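Local coordinates for methane monooxygenase regulatory protein B (Methylococcus capsulatus, PDB 4GAM), which probably binds the hydroxylase component of soluble methane monooxygenase and so regulates its oxidation of methane, at residues T37-L42 / W78-G83; E53-T58 / D90-L95; K84-C89 / K122-S127; N101-L106 / A116-N121. All coordinates share one frame; numbering follows the deposited sequence.

The four contacts show how a small regulatory protein of the MmoB/DmpM family is assembled from two antiparallel sheets and flanking helices. Contact 1 lies in the four-stranded sheet, near the centre of the chain, and contact 3 in the three-stranded sheet; their centres are about 10 Å apart, and through them the sheets pack directly on each other. Contact 4 adjoins contact 3, about 9 Å away between centres, and both its segments fall between those of contact 3 along the chain. Contact 2 joins helices 46-63 and 89-96, its centre about 17 Å from that of contact 1 and 13 Å from that of contact 3, which helix 89-96 touches through Ile92 on Val87.

Contact 1: T37-L42 / W78-G83; sequences TVVLVL and WIKANG
Ile79 O is approached by two neighbouring groups of strand 37-43: Leu40 N donates to it at 2.8 Å with an N-H...O angle of 163°, and the CA-H of Val39 makes a longer, weaker contact. In return Ile79 N donates to Leu40 O, also at 2.8 Å, which makes Leu40 and Ile79 a hydrogen-bonded pair of an antiparallel ladder. One such pair further on, Ala81 N reaches Val38 O at 3.2 Å, while the reverse bond from Val38 N to Ala81 O is strongly bent and weak. The ladder separates two kinds of side chain. On the face of Val38, Leu40, Ile79 and Ala81 the contacts are apolar. Ile79 holds CG1 beside its backbone N (chi1 -62°), and from there CD1 runs along the neighbouring strand to meet Leu42 CD1 at 3.7 Å. The other face is mixed. Val39 CG1 lies obliquely against the indole of Trp78, 3.9 Å from NE1, and the aliphatic run of Lys80 passes Val39 to bring CE within 3.5 Å of Thr37 OG1. That hydroxyl is hydrogen-bonded to Ser35, and Lys80 NZ forms a salt bridge with an acidic side chain of another protein's chain. Strand 37-43 is an inner strand, with strand 76-82 along one edge and strand 109-113 along the other; Ile85 of strand 84-88 packs on the apolar face, and helix 46-63 meets Leu42 through Ile48 and Phe51.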
loop_
_atom_site.group_PDB
_atom_site.type_symbol
_atom_site.label_atom_id
_atom_site.label_comp_id
_atom_site.label_asym_id
_atom_site.label_seq_id
_atom_site.Cartn_x
_atom_site.Cartn_y
_atom_site.Cartn_z
ATOM N N THR D 37 0.109 -15.921 -33.577
ATOM C CA THR D 37 0.233 -14.670 -32.841
ATOM C C THR D 37 0.197 -14.881 -31.337
ATOM O O THR D 37 0.173 -16.011 -30.852
ATOM C CB THR D 37 -0.865 -13.660 -33.236
ATOM O OG1 THR D 37 -2.142 -14.133 -32.789
ATOM C CG2 THR D 37 -0.895 -13.465 -34.746
ATOM N N VAL D 38 0.202 -13.772 -30.607
ATOM C CA VAL D 38 0.209 -13.796 -29.155
ATOM C C VAL D 38 -0.504 -12.543 -28.663
ATOM O O VAL D 38 -0.427 -11.489 -29.297
ATOM C CB VAL D 38 1.660 -13.880 -28.603
ATOM C CG1 VAL D 38 2.090 -12.570 -27.948
ATOM C CG2 VAL D 38 1.796 -15.038 -27.633
ATOM N N VAL D 39 -1.229 -12.663 -27.558
ATOM C CA VAL D 39 -1.942 -11.518 -27.010
ATOM C C VAL D 39 -1.507 -11.219 -25.582
ATOM O O VAL D 39 -1.581 -12.079 -24.701
ATOM C CB VAL D 39 -3.467 -11.718 -27.058
ATOM C CG1 VAL D 39 -4.187 -10.493 -26.500
ATOM C CG2 VAL D 39 -3.916 -12.008 -28.480
ATOM N N LEU D 40 -1.044 -9.993 -25.366
ATOM C CA LEU D 40 -0.636 -9.546 -24.044
ATOM C C LEU D 40 -1.507 -8.378 -23.593
ATOM O O LEU D 40 -1.677 -7.401 -24.320
ATOM C CB LEU D 40 0.837 -9.145 -24.059
ATOM C CG LEU D 40 1.474 -8.790 -22.716
ATOM C CD1 LEU D 40 1.164 -9.857 -21.680
ATOM C CD2 LEU D 40 2.978 -8.619 -22.882
ATOM N N VAL D 41 -2.073 -8.495 -22.396
ATOM C CA VAL D 41 -2.877 -7.422 -21.824
ATOM C C VAL D 41 -2.165 -6.823 -20.621
ATOM O O VAL D 41 -1.926 -7.511 -19.627
ATOM C CB VAL D 41 -4.266 -7.915 -21.383
ATOM C CG1 VAL D 41 -4.966 -6.843 -20.559
ATOM C CG2 VAL D 41 -5.104 -8.302 -22.594
ATOM N N LEU D 42 -1.829 -5.540 -20.716
ATOM C CA LEU D 42 -1.089 -4.859 -19.657
ATOM C C LEU D 42 -1.877 -3.695 -19.051
ATOM O O LEU D 42 -2.262 -2.756 -19.750
ATOM C CB LEU D 42 0.269 -4.383 -20.178
ATOM C CG LEU D 42 1.203 -5.484 -20.690
ATOM C CD1 LEU D 42 2.488 -4.890 -21.239
ATOM C CD2 LEU D 42 1.509 -6.492 -19.597
ATOM N N TRP D 78 -3.827 -3.240 -25.136
ATOM C CA TRP D 78 -4.015 -4.463 -25.894
ATOM C C TRP D 78 -2.826 -4.645 -26.834
ATOM O O TRP D 78 -2.718 -3.963 -27.849
ATOM C CB TRP D 78 -5.334 -4.398 -26.662
ATOM C CG TRP D 78 -5.706 -5.658 -27.378
ATOM C CD1 TRP D 78 -6.407 -6.718 -26.873
ATOM C CD2 TRP D 78 -5.414 -5.979 -28.741
ATOM N NE1 TRP D 78 -6.562 -7.682 -27.840
ATOM C CE2 TRP D 78 -5.963 -7.254 -28.995
ATOM C CE3 TRP D 78 -4.741 -5.315 -29.771
ATOM C CZ2 TRP D 78 -5.854 -7.876 -30.238
ATOM C CZ3 TRP D 78 -4.636 -5.934 -31.001
ATOM C CH2 TRP D 78 -5.192 -7.199 -31.226
ATOM N N ILE D 79 -1.926 -5.554 -26.470
ATOM C CA ILE D 79 -0.726 -5.827 -27.254
ATOM C C ILE D 79 -0.868 -7.145 -28.011
ATOM O O ILE D 79 -1.362 -8.128 -27.463
ATOM C CB ILE D 79 0.537 -5.890 -26.353
ATOM C CG1 ILE D 79 0.785 -4.550 -25.669
ATOM C CG2 ILE D 79 1.764 -6.279 -27.147
ATOM C CD1 ILE D 79 0.375 -4.536 -24.223
ATOM N N LYS D 80 -0.439 -7.159 -29.268
ATOM C CA LYS D 80 -0.505 -8.359 -30.092
ATOM C C LYS D 80 0.695 -8.428 -31.029
ATOM O O LYS D 80 0.956 -7.494 -31.785
ATOM C CB LYS D 80 -1.810 -8.381 -30.892
ATOM C CG LYS D 80 -1.954 -9.538 -31.873
ATOM C CD LYS D 80 -3.417 -9.927 -32.007
ATOM C CE LYS D 80 -3.650 -10.942 -33.108
ATOM N NZ LYS D 80 -5.045 -11.467 -33.067
ATOM N N ALA D 81 1.428 -9.535 -30.971
ATOM C CA ALA D 81 2.614 -9.711 -31.803
ATOM C C ALA D 81 2.641 -11.096 -32.430
ATOM O O ALA D 81 1.842 -11.963 -32.076
ATOM C CB ALA D 81 3.875 -9.481 -30.986
ATOM N N ASN D 82 3.566 -11.297 -33.363
ATOM C CA ASN D 82 3.725 -12.587 -34.019
ATOM C C ASN D 82 4.804 -13.445 -33.367
ATOM O O ASN D 82 5.977 -13.072 -33.336
ATOM C CB ASN D 82 4.032 -12.403 -35.507
ATOM C CG ASN D 82 2.784 -12.192 -36.336
ATOM O OD1 ASN D 82 2.399 -11.060 -36.625
ATOM N ND2 ASN D 82 2.140 -13.290 -36.720
ATOM N N GLY D 83 4.397 -14.596 -32.845
ATOM C CA GLY D 83 5.339 -15.546 -32.285
ATOM C C GLY D 83 5.464 -15.453 -30.779
ATOM O O GLY D 83 5.066 -16.374 -30.067
#

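Contact 2: E53-T58 / D90-L95; sequences EEILLT and DEISEL
The carboxylates of Glu54 and Glu91 border this helix-helix contact, and each meets a hydrocarbon branch of the other segment through a single oxygen: Glu54 OE2 lies 3.7 Å from Leu95 CD1, and Glu91 OE2 lies 3.5 Å from Ile55 CG2. The motif is a packed pair of helices in a MmoB/DmpM family protein, obliquely antiparallel, with segment axes 11.2 Å apart and an angle of 139° between their N-to-C directions. At such a spacing only the ends of side chains bridge the interval; no hydrogen bond crosses it. Ile55 does most of the bridging. Its CG1 branch reaches tip to tip toward Leu95, while the side chains of Ile55 and Glu91 slide past each other in opposite directions, with CG2 at the carboxylate. Leu95 answers with CG anti to the backbone N (chi1 -175°), a setting that extends its two methyls toward helix 46-63. An alanine in place of Ile55 would lack both branches and is likely to leave a gap between the helices, with Leu95 CD2 deprived of its apolar mate. Glu54 also serves the assembly: OE1 is hydrogen-bonded to a polar side chain of another protein's chain, and OE2 makes a long, weak ion pair with a basic side chain there. Ile92 is buried and packs on Phe51 and Phe100. The apolar core comes down to Ile55 CD1, which lies 3.8 Å from Leu95 CD2 and 4.2 Å from Ile92 CG1.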
loop_
_atom_site.group_PDB
_atom_site.type_symbol
_atom_site.label_atom_id
_atom_site.label_comp_id
_atom_site.label_asym_id
_atom_site.label_seq_id
_atom_site.Cartn_x
_atom_site.Cartn_y
_atom_site.Cartn_z
ATOM N N GLU D 53 6.368 2.645 -23.461
ATOM C CA GLU D 53 6.838 3.829 -24.172
ATOM C C GLU D 53 8.341 3.805 -24.457
ATOM O O GLU D 53 8.789 4.280 -25.501
ATOM C CB GLU D 53 6.476 5.085 -23.370
ATOM C CG GLU D 53 6.932 6.400 -23.979
ATOM C CD GLU D 53 6.519 7.599 -23.142
ATOM O OE1 GLU D 53 6.816 7.612 -21.927
ATOM O OE2 GLU D 53 5.890 8.524 -23.696
ATOM N N GLU D 54 9.115 3.243 -23.532
ATOM C CA GLU D 54 10.568 3.396 -23.565
ATOM C C GLU D 54 11.356 2.089 -23.725
ATOM O O GLU D 54 12.583 2.111 -23.816
ATOM C CB GLU D 54 11.037 4.147 -22.312
ATOM C CG GLU D 54 10.284 5.451 -22.064
ATOM C CD GLU D 54 10.531 6.027 -20.681
ATOM O OE1 GLU D 54 9.607 6.661 -20.126
ATOM O OE2 GLU D 54 11.649 5.851 -20.152
ATOM N N ILE D 55 10.662 0.956 -23.750
ATOM C CA ILE D 55 11.328 -0.328 -23.956
ATOM C C ILE D 55 10.626 -1.155 -25.030
ATOM O O ILE D 55 11.253 -1.603 -25.989
ATOM C CB ILE D 55 11.433 -1.155 -22.646
ATOM C CG1 ILE D 55 12.205 -0.380 -21.573
ATOM C CG2 ILE D 55 12.101 -2.499 -22.914
ATOM C CD1 ILE D 55 12.455 -1.169 -20.306
ATOM N N LEU D 56 9.320 -1.342 -24.862
ATOM C CA LEU D 56 8.521 -2.157 -25.775
ATOM C C LEU D 56 8.468 -1.579 -27.192
ATOM O O LEU D 56 8.772 -2.265 -28.167
ATOM C CB LEU D 56 7.102 -2.326 -25.227
ATOM C CG LEU D 56 6.156 -3.199 -26.055
ATOM C CD1 LEU D 56 6.652 -4.640 -26.099
ATOM C CD2 LEU D 56 4.735 -3.130 -25.516
ATOM N N LEU D 57 8.083 -0.313 -27.298
ATOM C CA LEU D 57 7.949 0.330 -28.600
ATOM C C LEU D 57 9.286 0.748 -29.204
ATOM O O LEU D 57 9.419 0.861 -30.424
ATOM C CB LEU D 57 7.030 1.548 -28.504
ATOM C CG LEU D 57 5.573 1.368 -28.951
ATOM C CD1 LEU D 57 5.376 0.044 -29.665
ATOM C CD2 LEU D 57 4.613 1.486 -27.788
ATOM N N THR D 58 10.275 0.990 -28.353
ATOM C CA THR D 58 11.570 1.457 -28.831
ATOM C C THR D 58 12.455 0.299 -29.295
ATOM O O THR D 58 12.347 -0.157 -30.435
ATOM C CB THR D 58 12.306 2.288 -27.759
ATOM O OG1 THR D 58 11.379 3.171 -27.115
ATOM C CG2 THR D 58 13.428 3.109 -28.388
ATOM N N ASP D 90 14.881 -6.971 -15.238
ATOM C CA ASP D 90 16.049 -6.320 -14.660
ATOM C C ASP D 90 16.345 -5.084 -15.498
ATOM O O ASP D 90 16.938 -4.115 -15.023
ATOM C CB ASP D 90 17.252 -7.266 -14.652
ATOM C CG ASP D 90 16.988 -8.546 -13.871
ATOM O OD1 ASP D 90 16.135 -8.534 -12.956
ATOM O OD2 ASP D 90 17.639 -9.568 -14.171
ATOM N N GLU D 91 15.913 -5.139 -16.754
ATOM C CA GLU D 91 15.980 -4.009 -17.672
ATOM C C GLU D 91 15.014 -2.924 -17.197
ATOM O O GLU D 91 15.353 -1.741 -17.176
ATOM C CB GLU D 91 15.601 -4.478 -19.076
ATOM C CG GLU D 91 16.085 -3.603 -20.216
ATOM C CD GLU D 91 15.702 -4.169 -21.575
ATOM O OE1 GLU D 91 16.523 -4.084 -22.513
ATOM O OE2 GLU D 91 14.578 -4.700 -21.706
ATOM N N ILE D 92 13.810 -3.345 -16.816
ATOM C CA ILE D 92 12.810 -2.447 -16.245
ATOM C C ILE D 92 13.302 -1.861 -14.929
ATOM O O ILE D 92 13.183 -0.658 -14.692
ATOM C CB ILE D 92 11.481 -3.184 -15.972
ATOM C CG1 ILE D 92 10.820 -3.615 -17.283
ATOM C CG2 ILE D 92 10.533 -2.301 -15.173
ATOM C CD1 ILE D 92 9.518 -4.361 -17.089
ATOM N N SER D 93 13.848 -2.725 -14.080
ATOM C CA SER D 93 14.355 -2.328 -12.770
ATOM C C SER D 93 15.363 -1.194 -12.890
ATOM O O SER D 93 15.344 -0.248 -12.107
ATOM C CB SER D 93 14.994 -3.527 -12.063
ATOM O OG SER D 93 15.469 -3.167 -10.777
ATOM N N GLU D 94 16.233 -1.300 -13.889
ATOM C CA GLU D 94 17.239 -0.281 -14.165
ATOM C C GLU D 94 16.572 1.025 -14.606
ATOM O O GLU D 94 16.958 2.116 -14.183
ATOM C CB GLU D 94 18.178 -0.780 -15.265
ATOM C CG GLU D 94 19.441 0.040 -15.441
ATOM C CD GLU D 94 20.566 -0.425 -14.537
ATOM O OE1 GLU D 94 20.508 -0.155 -13.320
ATOM O OE2 GLU D 94 21.508 -1.066 -15.050
ATOM N N LEU D 95 15.559 0.895 -15.459
ATOM C CA LEU D 95 14.859 2.043 -16.024
ATOM C C LEU D 95 14.054 2.809 -14.975
ATOM O O LEU D 95 13.921 4.031 -15.059
ATOM C CB LEU D 95 13.925 1.585 -17.148
ATOM C CG LEU D 95 13.171 2.651 -17.952
ATOM C CD1 LEU D 95 14.005 3.145 -19.126
ATOM C CD2 LEU D 95 11.828 2.121 -18.431
#

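Contact 3: K84-C89 / K122-S127; sequences KIEVDC and KFTITS
An antiparallel ladder between the outer strand 84-88 and the middle strand 122-126 of the three-stranded sheet forms this contact. Ile85 and Ile125 bond to each other in both directions, Ile85 N to Ile125 O and Ile125 N to Ile85 O each at 2.9 Å, the second nearly straight at 173°. Val87 and Phe123 make the next such pair, in which Phe123 N to Val87 O, at 3.1 Å, is the more bent member. On the face of Ile85, Val87, Phe123 and Ile125 the side chains are apolar. Ile125 turns CG1 anti to its backbone N (chi1 169°), which leaves CG2 against Ile85 CB at 3.8 Å; Val87 CG2 approaches the Phe123 ring at its edge, near the ring plane. The opposite face is polar. Glu86 and Thr124 lie side by side and point the same way, Glu86 CG being 3.7 Å from Thr124 CB. Along its own strand Glu86 OE1 receives Lys84 NZ at 2.8 Å in a salt bridge, the ammonium standing well above the carboxylate plane. A lysine at Glu86 would probably leave the ammonium of Lys84 without its mate and set two like charges close together. Farther along, the aliphatic part of Lys122 crosses the Asp88 carboxylate, with CE 3.7 Å from OD1. The apolar face meets the other sheet at its isoleucine end and helix 102-105 at its Val87-Phe123 end. Alternate residues pointing to an apolar and a polar face are the pattern of an amphipathic antiparallel sheet.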
loop_
_atom_site.group_PDB
_atom_site.type_symbol
_atom_site.label_atom_id
_atom_site.label_comp_id
_atom_site.label_asym_id
_atom_site.label_seq_id
_atom_site.Cartn_x
_atom_site.Cartn_y
_atom_site.Cartn_z
ATOM N N LYS D 84 6.010 -14.342 -30.291
ATOM C CA LYS D 84 6.313 -14.216 -28.869
ATOM C C LYS D 84 6.658 -12.795 -28.434
ATOM O O LYS D 84 6.983 -11.938 -29.259
ATOM C CB LYS D 84 7.485 -15.129 -28.510
ATOM C CG LYS D 84 8.800 -14.687 -29.128
ATOM C CD LYS D 84 9.934 -15.596 -28.708
ATOM C CE LYS D 84 11.233 -14.826 -28.569
ATOM N NZ LYS D 84 12.304 -15.689 -28.000
ATOM N N ILE D 85 6.585 -12.563 -27.124
ATOM C CA ILE D 85 7.055 -11.323 -26.507
ATOM C C ILE D 85 7.829 -11.651 -25.232
ATOM O O ILE D 85 7.350 -12.402 -24.384
ATOM C CB ILE D 85 5.892 -10.373 -26.130
ATOM C CG1 ILE D 85 4.974 -10.124 -27.325
ATOM C CG2 ILE D 85 6.433 -9.050 -25.585
ATOM C CD1 ILE D 85 3.752 -9.307 -26.987
ATOM N N GLU D 86 9.027 -11.091 -25.101
ATOM C CA GLU D 86 9.826 -11.277 -23.895
ATOM C C GLU D 86 10.013 -9.959 -23.152
ATOM O O GLU D 86 10.228 -8.911 -23.763
ATOM C CB GLU D 86 11.189 -11.886 -24.232
ATOM C CG GLU D 86 11.124 -13.273 -24.849
ATOM C CD GLU D 86 12.498 -13.896 -25.010
ATOM O OE1 GLU D 86 13.063 -13.814 -26.121
ATOM O OE2 GLU D 86 13.015 -14.464 -24.022
ATOM N N VAL D 87 9.928 -10.019 -21.828
ATOM C CA VAL D 87 10.130 -8.843 -20.994
ATOM C C VAL D 87 11.244 -9.088 -19.978
ATOM O O VAL D 87 11.059 -9.827 -19.010
ATOM C CB VAL D 87 8.837 -8.452 -20.246
ATOM C CG1 VAL D 87 9.072 -7.235 -19.364
ATOM C CG2 VAL D 87 7.716 -8.185 -21.233
ATOM N N ASP D 88 12.406 -8.481 -20.207
ATOM C CA ASP D 88 13.477 -8.524 -19.221
ATOM C C ASP D 88 13.173 -7.506 -18.131
ATOM O O ASP D 88 13.078 -6.307 -18.396
ATOM C CB ASP D 88 14.837 -8.237 -19.855
ATOM C CG ASP D 88 15.985 -8.435 -18.881
ATOM O OD1 ASP D 88 15.837 -9.255 -17.949
ATOM O OD2 ASP D 88 17.033 -7.774 -19.041
ATOM N N CYS D 89 13.016 -7.990 -16.905
ATOM C CA CYS D 89 12.531 -7.156 -15.815
ATOM C C CYS D 89 13.655 -6.511 -15.015
ATOM O O CYS D 89 13.414 -5.617 -14.206
ATOM C CB CYS D 89 11.606 -7.963 -14.905
ATOM S SG CYS D 89 10.143 -8.611 -15.756
ATOM N N LYS D 122 12.945 -13.140 -16.172
ATOM C CA LYS D 122 12.699 -12.909 -17.588
ATOM C C LYS D 122 11.361 -13.512 -17.997
ATOM O O LYS D 122 11.252 -14.720 -18.215
ATOM C CB LYS D 122 13.834 -13.502 -18.425
ATOM C CG LYS D 122 14.402 -12.553 -19.471
ATOM C CD LYS D 122 15.924 -12.654 -19.559
ATOM C CE LYS D 122 16.486 -11.687 -20.597
ATOM N NZ LYS D 122 17.978 -11.698 -20.649
ATOM N N PHE D 123 10.342 -12.663 -18.092
ATOM C CA PHE D 123 8.997 -13.105 -18.452
ATOM C C PHE D 123 8.814 -13.197 -19.966
ATOM O O PHE D 123 9.062 -12.238 -20.692
ATOM C CB PHE D 123 7.950 -12.168 -17.846
ATOM C CG PHE D 123 6.542 -12.467 -18.277
ATOM C CD1 PHE D 123 5.781 -13.406 -17.599
ATOM C CD2 PHE D 123 5.972 -11.799 -19.354
ATOM C CE1 PHE D 123 4.480 -13.681 -17.993
ATOM C CE2 PHE D 123 4.673 -12.070 -19.753
ATOM C CZ PHE D 123 3.926 -13.011 -19.071
ATOM N N THR D 124 8.368 -14.355 -20.436
ATOM C CA THR D 124 8.147 -14.557 -21.860
ATOM C C THR D 124 6.793 -15.204 -22.142
ATOM O O THR D 124 6.365 -16.116 -21.431
ATOM C CB THR D 124 9.285 -15.388 -22.501
ATOM O OG1 THR D 124 8.766 -16.169 -23.585
ATOM C CG2 THR D 124 9.915 -16.315 -21.475
ATOM N N ILE D 125 6.117 -14.705 -23.172
ATOM C CA ILE D 125 4.850 -15.271 -23.629
ATOM C C ILE D 125 4.971 -15.687 -25.095
ATOM O O ILE D 125 5.406 -14.900 -25.934
ATOM C CB ILE D 125 3.680 -14.278 -23.437
ATOM C CG1 ILE D 125 2.429 -14.778 -24.160
ATOM C CG2 ILE D 125 4.063 -12.879 -23.910
ATOM C CD1 ILE D 125 1.314 -13.762 -24.215
ATOM N N THR D 126 4.600 -16.926 -25.402
ATOM C CA THR D 126 4.852 -17.476 -26.731
ATOM C C THR D 126 3.685 -18.285 -27.297
ATOM O O THR D 126 2.776 -18.692 -26.569
ATOM C CB THR D 126 6.133 -18.338 -26.738
ATOM O OG1 THR D 126 6.166 -19.156 -27.914
ATOM C CG2 THR D 126 6.167 -19.226 -25.514
ATOM N N SER D 127 3.724 -18.507 -28.606
ATOM C CA SER D 127 2.683 -19.252 -29.300
ATOM C C SER D 127 3.092 -20.713 -29.448
ATOM O O SER D 127 2.312 -21.547 -29.917
ATOM C CB SER D 127 2.414 -18.631 -30.674
ATOM O OG SER D 127 1.168 -19.060 -31.194
#

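Contact 4: N101-L106 / A116-N121; sequences NVYDFL and AYTLGN
This is a side-chain contact, without hydrogen bonds between its segments, where the short, weakly bonded helix 102-105 packs against the end of strand 115-118 and the turn leading into strand 122-126. Val102 is the central residue. Its CG1, beside the backbone N, rests on the backbone of Asn121, 3.5 Å from C, while CG2 turns to Gly120 O at 3.4 Å. Thr118 closes in on the same valine with its methyl: OG1 lies between the backbone N and the carbonyl carbon (chi1 66°), which directs CG2 to within 4.1 Å of Val102 CB. Leu106 CD2 touches that methyl more loosely. At the start of the helix, Asn101 CB packs 3.5 Å from Asn121 ND2, and this amide nitrogen is hydrogen-bonded to Asp90. The carboxamide of Asn101 is occupied with its own helix as N-cap: OD1 accepts from Asp104 N at 2.7 Å, the N-H tilted out of the carbonyl plane, and ND2 lies in plane at the edge of the Tyr103 ring. One face of that ring receives Val102 CG2, 3.8 Å above the plane and displaced toward the rim. The Tyr103 hydroxyl is hydrogen-bonded to a polar side chain of another protein's chain, and outside this contact Asp104 OD2 forms a salt bridge with a basic side chain of another protein's chain, placing the helix at an interface of the assembly. Within the subunit, Val102 also packs on Phe123 of strand 122-126 and, with Phe105, on Cys89, and the short helix lies between helix 89-96 and the three-stranded sheet.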
loop_
_atom_site.group_PDB
_atom_site.type_symbol
_atom_site.label_atom_id
_atom_site.label_comp_id
_atom_site.label_asym_id
_atom_site.label_seq_id
_atom_site.Cartn_x
_atom_site.Cartn_y
_atom_site.Cartn_z
ATOM N N ASN D 101 11.383 -7.280 -9.993
ATOM C CA ASN D 101 11.521 -8.613 -10.561
ATOM C C ASN D 101 10.383 -8.905 -11.519
ATOM O O ASN D 101 9.760 -7.982 -12.033
ATOM C CB ASN D 101 11.597 -9.686 -9.471
ATOM C CG ASN D 101 10.567 -9.501 -8.372
ATOM O OD1 ASN D 101 9.613 -8.747 -8.509
ATOM N ND2 ASN D 101 10.765 -10.203 -7.264
ATOM N N VAL D 102 10.113 -10.182 -11.774
ATOM C CA VAL D 102 8.975 -10.542 -12.616
ATOM C C VAL D 102 7.680 -10.431 -11.820
ATOM O O VAL D 102 6.626 -10.096 -12.363
ATOM C CB VAL D 102 9.097 -11.970 -13.180
ATOM C CG1 VAL D 102 9.885 -11.977 -14.481
ATOM C CG2 VAL D 102 9.727 -12.893 -12.158
ATOM N N TYR D 103 7.776 -10.714 -10.527
ATOM C CA TYR D 103 6.618 -10.693 -9.650
ATOM C C TYR D 103 6.178 -9.262 -9.362
ATOM O O TYR D 103 4.999 -9.005 -9.135
ATOM C CB TYR D 103 6.916 -11.453 -8.357
ATOM C CG TYR D 103 7.500 -12.829 -8.597
ATOM C CD1 TYR D 103 6.695 -13.888 -8.998
ATOM C CD2 TYR D 103 8.857 -13.069 -8.425
ATOM C CE1 TYR D 103 7.226 -15.147 -9.220
ATOM C CE2 TYR D 103 9.398 -14.323 -8.644
ATOM C CZ TYR D 103 8.578 -15.358 -9.041
ATOM O OH TYR D 103 9.113 -16.607 -9.260
ATOM N N ASP D 104 7.126 -8.329 -9.374
ATOM C CA ASP D 104 6.776 -6.918 -9.276
ATOM C C ASP D 104 6.129 -6.475 -10.576
ATOM O O ASP D 104 5.255 -5.611 -10.582
ATOM C CB ASP D 104 8.002 -6.049 -8.967
ATOM C CG ASP D 104 8.272 -5.922 -7.475
ATOM O OD1 ASP D 104 7.396 -5.405 -6.749
ATOM O OD2 ASP D 104 9.364 -6.326 -7.026
ATOM N N PHE D 105 6.572 -7.082 -11.675
ATOM C CA PHE D 105 6.034 -6.807 -13.006
ATOM C C PHE D 105 4.692 -7.511 -13.227
ATOM O O PHE D 105 3.821 -7.019 -13.949
ATOM C CB PHE D 105 7.053 -7.232 -14.069
ATOM C CG PHE D 105 6.528 -7.186 -15.479
ATOM C CD1 PHE D 105 6.454 -5.988 -16.171
ATOM C CD2 PHE D 105 6.129 -8.350 -16.121
ATOM C CE1 PHE D 105 5.978 -5.949 -17.472
ATOM C CE2 PHE D 105 5.654 -8.319 -17.419
ATOM C CZ PHE D 105 5.578 -7.118 -18.096
ATOM N N LEU D 106 4.531 -8.662 -12.585
ATOM C CA LEU D 106 3.308 -9.448 -12.687
ATOM C C LEU D 106 2.120 -8.791 -11.978
ATOM O O LEU D 106 1.014 -9.330 -11.976
ATOM C CB LEU D 106 3.546 -10.856 -12.132
ATOM C CG LEU D 106 3.754 -12.009 -13.119
ATOM C CD1 LEU D 106 4.475 -11.541 -14.365
ATOM C CD2 LEU D 106 4.529 -13.143 -12.466
ATOM N N ALA D 116 2.469 -18.559 -21.141
ATOM C CA ALA D 116 3.317 -17.655 -20.378
ATOM C C ALA D 116 4.132 -18.429 -19.349
ATOM O O ALA D 116 3.701 -19.478 -18.868
ATOM C CB ALA D 116 2.473 -16.587 -19.700
ATOM N N TYR D 117 5.311 -17.906 -19.024
ATOM C CA TYR D 117 6.188 -18.502 -18.018
ATOM C C TYR D 117 7.334 -17.554 -17.670
ATOM O O TYR D 117 7.653 -16.647 -18.440
ATOM C CB TYR D 117 6.736 -19.854 -18.491
ATOM C CG TYR D 117 7.584 -19.795 -19.746
ATOM C CD1 TYR D 117 6.998 -19.755 -21.005
ATOM C CD2 TYR D 117 8.972 -19.803 -19.670
ATOM C CE1 TYR D 117 7.769 -19.708 -22.152
ATOM C CE2 TYR D 117 9.753 -19.758 -20.812
ATOM C CZ TYR D 117 9.145 -19.710 -22.051
ATOM O OH TYR D 117 9.915 -19.665 -23.193
ATOM N N THR D 118 7.946 -17.759 -16.508
ATOM C CA THR D 118 9.077 -16.935 -16.087
ATOM C C THR D 118 10.347 -17.760 -15.913
ATOM O O THR D 118 10.367 -18.741 -15.166
ATOM C CB THR D 118 8.788 -16.185 -14.771
ATOM O OG1 THR D 118 8.650 -17.122 -13.695
ATOM C CG2 THR D 118 7.517 -15.364 -14.891
ATOM N N LEU D 119 11.403 -17.359 -16.612
ATOM C CA LEU D 119 12.707 -17.991 -16.469
ATOM C C LEU D 119 13.618 -17.078 -15.658
ATOM O O LEU D 119 14.397 -16.307 -16.217
ATOM C CB LEU D 119 13.325 -18.274 -17.840
ATOM C CG LEU D 119 13.576 -19.745 -18.187
ATOM C CD1 LEU D 119 12.273 -20.536 -18.187
ATOM C CD2 LEU D 119 14.284 -19.865 -19.529
ATOM N N GLY D 120 13.510 -17.170 -14.337
ATOM C CA GLY D 120 14.213 -16.257 -13.456
ATOM C C GLY D 120 13.476 -14.933 -13.407
ATOM O O GLY D 120 12.306 -14.884 -13.029
ATOM N N ASN D 121 14.158 -13.859 -13.793
ATOM C CA ASN D 121 13.526 -12.546 -13.892
ATOM C C ASN D 121 13.256 -12.148 -15.345
ATOM O O ASN D 121 13.325 -10.972 -15.705
ATOM C CB ASN D 121 14.372 -11.478 -13.194
ATOM C CG ASN D 121 14.384 -11.636 -11.687
ATOM O OD1 ASN D 121 14.142 -12.725 -11.161
ATOM N ND2 ASN D 121 14.665 -10.545 -10.982
#